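Local coordinates for secreted effector protein SopD (Salmonella typhimurium, PDB 5CPC) that acts as a virulence effector delivered into host cells, promoting replication in macrophages and, together with SopB, membrane fission and macropinosome formation during invasion, at residues E194-L207 / K294-D308. Numbering follows the deposited sequence.
Sequences EAPDHPLVEWQDSL and KLYLTHERSLHIGKD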
loop_
_atom_site.group_PDB
_atom_site.type_symbol
_atom_site.label_atom_id
_atom_site.label_comp_id
_atom_site.label_asym_id
_atom_site.label_seq_id
_atom_site.Cartn_x
_atom_site.Cartn_y
_atom_site.Cartn_z
ATOM N N GLU A 194 11.361 -9.518 -10.477
ATOM C CA GLU A 194 10.247 -9.543 -11.432
ATOM C C GLU A 194 9.788 -8.103 -11.763
ATOM O O GLU A 194 9.466 -7.308 -10.880
ATOM C CB GLU A 194 9.084 -10.307 -10.820
ATOM C CG GLU A 194 7.744 -10.258 -11.548
ATOM C CD GLU A 194 6.770 -11.284 -10.931
ATOM O OE1 GLU A 194 7.207 -12.480 -10.726
ATOM O OE2 GLU A 194 5.599 -10.884 -10.617
ATOM N N ALA A 195 9.749 -7.774 -13.030
ATOM C CA ALA A 195 9.266 -6.465 -13.431
ATOM C C ALA A 195 7.758 -6.475 -13.265
ATOM O O ALA A 195 7.108 -7.518 -13.571
ATOM C CB ALA A 195 9.642 -6.244 -14.872
ATOM N N PRO A 196 7.182 -5.354 -12.756
ATOM C CA PRO A 196 5.764 -5.157 -12.532
ATOM C C PRO A 196 4.952 -5.531 -13.748
ATOM O O PRO A 196 3.768 -5.800 -13.654
ATOM C CB PRO A 196 5.659 -3.645 -12.365
ATOM C CG PRO A 196 6.923 -3.277 -11.794
ATOM C CD PRO A 196 7.947 -4.155 -12.335
ATOM N N ASP A 197 5.649 -5.558 -14.869
ATOM C CA ASP A 197 5.107 -5.700 -16.131
ATOM C C ASP A 197 5.110 -7.152 -16.577
ATOM O O ASP A 197 4.564 -7.476 -17.642
ATOM C CB ASP A 197 6.067 -4.983 -17.049
ATOM C CG ASP A 197 5.368 -4.305 -18.099
ATOM O OD1 ASP A 197 4.135 -4.166 -17.889
ATOM O OD2 ASP A 197 6.009 -3.902 -19.100
ATOM N N HIS A 198 5.808 -7.977 -15.815
ATOM C CA HIS A 198 6.015 -9.399 -16.126
ATOM C C HIS A 198 4.785 -10.076 -16.734
ATOM O O HIS A 198 3.689 -9.971 -16.205
ATOM C CB HIS A 198 6.469 -10.109 -14.871
ATOM C CG HIS A 198 6.532 -11.600 -14.983
ATOM N ND1 HIS A 198 5.476 -12.411 -14.631
ATOM C CD2 HIS A 198 7.545 -12.428 -15.336
ATOM C CE1 HIS A 198 5.828 -13.677 -14.795
ATOM N NE2 HIS A 198 7.080 -13.717 -15.208
ATOM N N PRO A 199 4.962 -10.725 -17.889
ATOM C CA PRO A 199 3.814 -11.391 -18.489
ATOM C C PRO A 199 3.519 -12.735 -17.800
ATOM O O PRO A 199 4.456 -13.505 -17.485
ATOM C CB PRO A 199 4.260 -11.634 -19.943
ATOM C CG PRO A 199 5.741 -11.591 -19.926
ATOM C CD PRO A 199 6.099 -10.614 -18.823
ATOM N N LEU A 200 2.232 -13.004 -17.601
ATOM C CA LEU A 200 1.792 -14.194 -16.860
ATOM C C LEU A 200 2.332 -15.487 -17.449
ATOM O O LEU A 200 2.491 -15.615 -18.654
ATOM C CB LEU A 200 0.272 -14.273 -16.760
ATOM C CG LEU A 200 -0.518 -14.295 -18.070
ATOM C CD1 LEU A 200 -0.657 -15.695 -18.574
ATOM C CD2 LEU A 200 -1.888 -13.740 -17.841
ATOM N N VAL A 201 2.653 -16.428 -16.576
ATOM C CA VAL A 201 2.984 -17.760 -16.994
ATOM C C VAL A 201 1.742 -18.632 -16.857
ATOM O O VAL A 201 1.051 -18.567 -15.834
ATOM C CB VAL A 201 4.118 -18.350 -16.159
ATOM C CG1 VAL A 201 4.395 -19.816 -16.621
ATOM C CG2 VAL A 201 5.373 -17.443 -16.299
ATOM N N GLU A 202 1.489 -19.444 -17.889
ATOM C CA GLU A 202 0.344 -20.394 -17.936
ATOM C C GLU A 202 0.391 -21.522 -16.856
ATOM O O GLU A 202 1.376 -22.280 -16.730
ATOM C CB GLU A 202 0.154 -20.942 -19.384
ATOM C CG GLU A 202 -1.259 -21.340 -19.792
ATOM C CD GLU A 202 -2.302 -20.173 -19.844
ATOM O OE1 GLU A 202 -3.475 -20.457 -19.532
ATOM O OE2 GLU A 202 -2.018 -19.009 -20.221
ATOM N N TRP A 203 -0.666 -21.539 -16.034
ATOM C CA TRP A 203 -0.884 -22.501 -14.951
ATOM C C TRP A 203 -0.738 -23.959 -15.383
ATOM O O TRP A 203 -1.450 -24.382 -16.281
ATOM C CB TRP A 203 -2.335 -22.334 -14.517
ATOM C CG TRP A 203 -2.835 -23.384 -13.452
ATOM C CD1 TRP A 203 -3.993 -24.112 -13.516
ATOM C CD2 TRP A 203 -2.195 -23.752 -12.212
ATOM N NE1 TRP A 203 -4.122 -24.892 -12.391
ATOM C CE2 TRP A 203 -3.042 -24.682 -11.569
ATOM C CE3 TRP A 203 -0.999 -23.371 -11.578
ATOM C CZ2 TRP A 203 -2.721 -25.264 -10.334
ATOM C CZ3 TRP A 203 -0.672 -23.942 -10.360
ATOM C CH2 TRP A 203 -1.542 -24.877 -9.737
ATOM N N GLN A 204 0.135 -24.736 -14.743
ATOM C CA GLN A 204 0.161 -26.193 -15.008
ATOM C C GLN A 204 0.095 -26.864 -13.673
ATOM O O GLN A 204 1.007 -26.737 -12.843
ATOM C CB GLN A 204 1.425 -26.636 -15.718
ATOM C CG GLN A 204 1.469 -26.082 -17.144
ATOM C CD GLN A 204 2.427 -26.802 -18.025
ATOM O OE1 GLN A 204 3.117 -27.722 -17.595
ATOM N NE2 GLN A 204 2.473 -26.397 -19.295
ATOM N N ASP A 205 -0.984 -27.592 -13.454
ATOM C CA ASP A 205 -1.274 -28.049 -12.131
ATOM C C ASP A 205 -0.521 -29.338 -11.773
ATOM O O ASP A 205 -0.920 -30.382 -12.154
ATOM C CB ASP A 205 -2.786 -28.210 -12.003
ATOM C CG ASP A 205 -3.216 -28.656 -10.592
ATOM O OD1 ASP A 205 -2.372 -28.839 -9.639
ATOM O OD2 ASP A 205 -4.440 -28.815 -10.476
ATOM N N SER A 206 0.536 -29.245 -10.974
ATOM C CA SER A 206 1.194 -30.399 -10.485
ATOM C C SER A 206 0.922 -30.648 -8.978
ATOM O O SER A 206 1.715 -31.321 -8.356
ATOM C CB SER A 206 2.699 -30.193 -10.661
ATOM O OG SER A 206 3.096 -29.150 -9.812
ATOM N N LEU A 207 -0.138 -30.055 -8.399
ATOM C CA LEU A 207 -0.336 -30.069 -6.939
ATOM C C LEU A 207 -1.271 -31.224 -6.605
ATOM O O LEU A 207 -2.205 -31.484 -7.332
ATOM C CB LEU A 207 -1.021 -28.782 -6.454
ATOM C CG LEU A 207 -0.202 -27.489 -6.669
ATOM C CD1 LEU A 207 -0.877 -26.303 -5.974
ATOM C CD2 LEU A 207 1.290 -27.734 -6.068
ATOM N N LYS A 294 7.969 -25.361 -5.447
ATOM C CA LYS A 294 7.650 -26.294 -6.540
ATOM C C LYS A 294 6.929 -25.527 -7.614
ATOM O O LYS A 294 7.255 -25.659 -8.782
ATOM C CB LYS A 294 6.809 -27.483 -6.021
ATOM C CG LYS A 294 6.047 -28.355 -7.088
ATOM C CD LYS A 294 5.114 -29.541 -6.424
ATOM C CE LYS A 294 5.878 -30.536 -5.526
ATOM N NZ LYS A 294 5.821 -30.266 -3.993
ATOM N N LEU A 295 5.948 -24.724 -7.234
ATOM C CA LEU A 295 5.192 -23.911 -8.186
ATOM C C LEU A 295 6.097 -22.876 -8.910
ATOM O O LEU A 295 6.026 -22.671 -10.137
ATOM C CB LEU A 295 4.079 -23.200 -7.433
ATOM C CG LEU A 295 2.964 -24.087 -6.869
ATOM C CD1 LEU A 295 1.964 -23.268 -6.028
ATOM C CD2 LEU A 295 2.285 -24.706 -8.085
ATOM N N TYR A 296 6.997 -22.253 -8.153
ATOM C CA TYR A 296 7.841 -21.179 -8.711
ATOM C C TYR A 296 8.750 -21.795 -9.750
ATOM O O TYR A 296 8.861 -21.262 -10.848
ATOM C CB TYR A 296 8.620 -20.576 -7.567
ATOM C CG TYR A 296 9.761 -19.606 -7.874
ATOM C CD1 TYR A 296 9.513 -18.260 -7.975
ATOM C CD2 TYR A 296 11.092 -20.041 -7.902
ATOM C CE1 TYR A 296 10.559 -17.330 -8.186
ATOM C CE2 TYR A 296 12.163 -19.105 -8.099
ATOM C CZ TYR A 296 11.862 -17.760 -8.256
ATOM O OH TYR A 296 12.845 -16.838 -8.455
ATOM N N LEU A 297 9.330 -22.982 -9.438
ATOM C CA LEU A 297 10.286 -23.660 -10.323
ATOM C C LEU A 297 9.605 -24.178 -11.579
ATOM O O LEU A 297 10.260 -24.338 -12.612
ATOM C CB LEU A 297 10.983 -24.828 -9.610
ATOM C CG LEU A 297 12.064 -24.390 -8.605
ATOM C CD1 LEU A 297 12.808 -25.606 -8.045
ATOM C CD2 LEU A 297 13.069 -23.354 -9.177
ATOM N N THR A 298 8.294 -24.397 -11.497
ATOM C CA THR A 298 7.516 -24.920 -12.623
ATOM C C THR A 298 6.671 -23.894 -13.333
ATOM O O THR A 298 5.898 -24.231 -14.264
ATOM C CB THR A 298 6.590 -26.118 -12.170
ATOM O OG1 THR A 298 5.846 -25.773 -10.969
ATOM C CG2 THR A 298 7.491 -27.323 -11.856
ATOM N N HIS A 299 6.808 -22.643 -12.911
ATOM C CA HIS A 299 6.250 -21.551 -13.630
ATOM C C HIS A 299 7.285 -20.432 -13.927
ATOM O O HIS A 299 7.028 -19.209 -13.686
ATOM C CB HIS A 299 5.043 -21.007 -12.855
ATOM C CG HIS A 299 3.884 -21.936 -12.863
ATOM N ND1 HIS A 299 3.778 -22.993 -11.989
ATOM C CD2 HIS A 299 2.786 -21.979 -13.648
ATOM C CE1 HIS A 299 2.674 -23.667 -12.256
ATOM N NE2 HIS A 299 2.044 -23.059 -13.241
ATOM N N GLU A 300 8.436 -20.863 -14.469
ATOM C CA GLU A 300 9.421 -19.977 -15.064
ATOM C C GLU A 300 9.887 -19.009 -14.016
ATOM O O GLU A 300 10.034 -17.855 -14.290
ATOM C CB GLU A 300 8.861 -19.320 -16.346
ATOM C CG GLU A 300 8.526 -20.447 -17.394
ATOM C CD GLU A 300 8.125 -19.971 -18.801
ATOM O OE1 GLU A 300 7.972 -18.776 -19.073
ATOM O OE2 GLU A 300 7.943 -20.815 -19.674
ATOM N N ARG A 301 10.098 -19.516 -12.800
ATOM C CA ARG A 301 10.587 -18.721 -11.664
ATOM C C ARG A 301 9.734 -17.480 -11.418
ATOM O O ARG A 301 10.248 -16.344 -11.286
ATOM C CB ARG A 301 12.054 -18.324 -11.874
ATOM C CG ARG A 301 12.982 -19.464 -12.104
ATOM C CD ARG A 301 14.511 -19.109 -11.972
ATOM N NE ARG A 301 15.198 -20.383 -11.825
ATOM C CZ ARG A 301 15.655 -20.885 -10.675
ATOM N NH1 ARG A 301 15.590 -20.189 -9.551
ATOM N NH2 ARG A 301 16.220 -22.092 -10.658
ATOM N N SER A 302 8.425 -17.692 -11.393
ATOM C CA SER A 302 7.451 -16.665 -11.035
ATOM C C SER A 302 6.218 -17.342 -10.340
ATOM O O SER A 302 5.941 -18.539 -10.595
ATOM C CB SER A 302 6.983 -16.035 -12.303
ATOM O OG SER A 302 6.023 -15.054 -11.986
ATOM N N LEU A 303 5.472 -16.599 -9.526
ATOM C CA LEU A 303 4.133 -17.066 -9.147
ATOM C C LEU A 303 3.073 -16.228 -9.809
ATOM O O LEU A 303 1.898 -16.324 -9.495
ATOM C CB LEU A 303 3.923 -17.200 -7.632
ATOM C CG LEU A 303 4.921 -18.090 -6.889
ATOM C CD1 LEU A 303 4.749 -17.957 -5.382
ATOM C CD2 LEU A 303 4.719 -19.517 -7.306
ATOM N N HIS A 304 3.472 -15.481 -10.831
ATOM C CA HIS A 304 2.544 -14.684 -11.626
ATOM C C HIS A 304 1.963 -15.601 -12.659
ATOM O O HIS A 304 2.306 -15.567 -13.848
ATOM C CB HIS A 304 3.240 -13.452 -12.240
ATOM C CG HIS A 304 2.377 -12.629 -13.145
ATOM N ND1 HIS A 304 1.003 -12.544 -13.012
ATOM C CD2 HIS A 304 2.699 -11.822 -14.182
ATOM C CE1 HIS A 304 0.512 -11.763 -13.955
ATOM N NE2 HIS A 304 1.524 -11.299 -14.669
ATOM N N ILE A 305 1.002 -16.384 -12.164
ATOM C CA ILE A 305 0.413 -17.526 -12.867
ATOM C C ILE A 305 -0.961 -17.110 -13.328
ATOM O O ILE A 305 -1.726 -16.545 -12.551
ATOM C CB ILE A 305 0.395 -18.700 -11.871
ATOM C CG1 ILE A 305 1.848 -19.032 -11.536
ATOM C CG2 ILE A 305 -0.385 -19.884 -12.363
ATOM C CD1 ILE A 305 2.088 -20.302 -10.643
ATOM N N GLY A 306 -1.286 -17.387 -14.588
ATOM C CA GLY A 306 -2.601 -17.092 -15.111
ATOM C C GLY A 306 -3.162 -18.340 -15.766
ATOM O O GLY A 306 -2.453 -19.365 -15.929
ATOM N N LYS A 307 -4.427 -18.252 -16.175
ATOM C CA LYS A 307 -5.048 -19.270 -16.976
ATOM C C LYS A 307 -5.799 -18.523 -18.060
ATOM O O LYS A 307 -6.370 -17.460 -17.807
ATOM C CB LYS A 307 -5.991 -20.163 -16.143
ATOM C CG LYS A 307 -6.334 -21.544 -16.765
ATOM C CD LYS A 307 -7.431 -22.325 -15.968
ATOM C CE LYS A 307 -8.729 -21.479 -15.738
ATOM N NZ LYS A 307 -8.822 -20.908 -14.289
ATOM N N ASP A 308 -5.747 -19.084 -19.267
ATOM C CA ASP A 308 -6.400 -18.551 -20.475
ATOM C C ASP A 308 -6.197 -17.042 -20.639
ATOM O O ASP A 308 -7.114 -16.347 -21.023
ATOM C CB ASP A 308 -7.901 -18.940 -20.508
ATOM C CG ASP A 308 -8.130 -20.467 -20.534
ATOM O OD1 ASP A 308 -7.600 -21.146 -21.463
ATOM O OD2 ASP A 308 -8.845 -20.997 -19.635
HETATM O O HOH W 1 9.700 -13.690 -11.407
HETATM O O HOH W 2 8.736 -15.617 -15.436
HETATM O O HOH W 3 3.520 -27.257 -11.699
#
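A two-stranded parallel sheet, 201-202 beside 305-306, pairs V201 with I305 and E202 with G306, tying the linker after helix 180-190 to the chain that leaves helix 285-298. Three backbone bonds zip it: V201 N to H304 O (2.9 Å), G306 N to V201 O, and W203 N to G306 O, the last met nearly head-on at the carbonyl. Past it the E202 carboxylate takes over: with the chain bent at chi2 (65°), OE1 accepts D308 N through its syn lone pair at 2.7 Å, a bent bond (138° at the hydrogen).

H299 is the hub beyond the strand. Its ND1 donates to L295 O in helix 285-298, almost in the ring plane, and NE2, thereby left as acceptor, takes Q204 N at 3.0 Å, tilted from that plane; bonds at both ring nitrogens fix its rotation. I305 CD1 covers one face of this imidazole. The broad, largely apolar indole of W203 lies nearly parallel to H299 but slid aside, so its benzene edge reaches L295 CD2 while CE3 meets I305 CG2 (3.6 Å). L207 crosses L295 at about a right angle, CD2 against CD2 (3.8 Å), and helix 209-215 adds L215.

At the opposite end, L200 CA makes a CH-pi contact over a face of H304, 3.8 Å from the ring centroid; G306, lacking a side chain, lets L200 CD2 pack near its backbone. Buried E194 is held by R191 and Y234, and a water bridges its OE1 to R301 O. S302 OG, anti to its own N (chi1 179°), accepts H304 N in an ST turn at 2.8 Å.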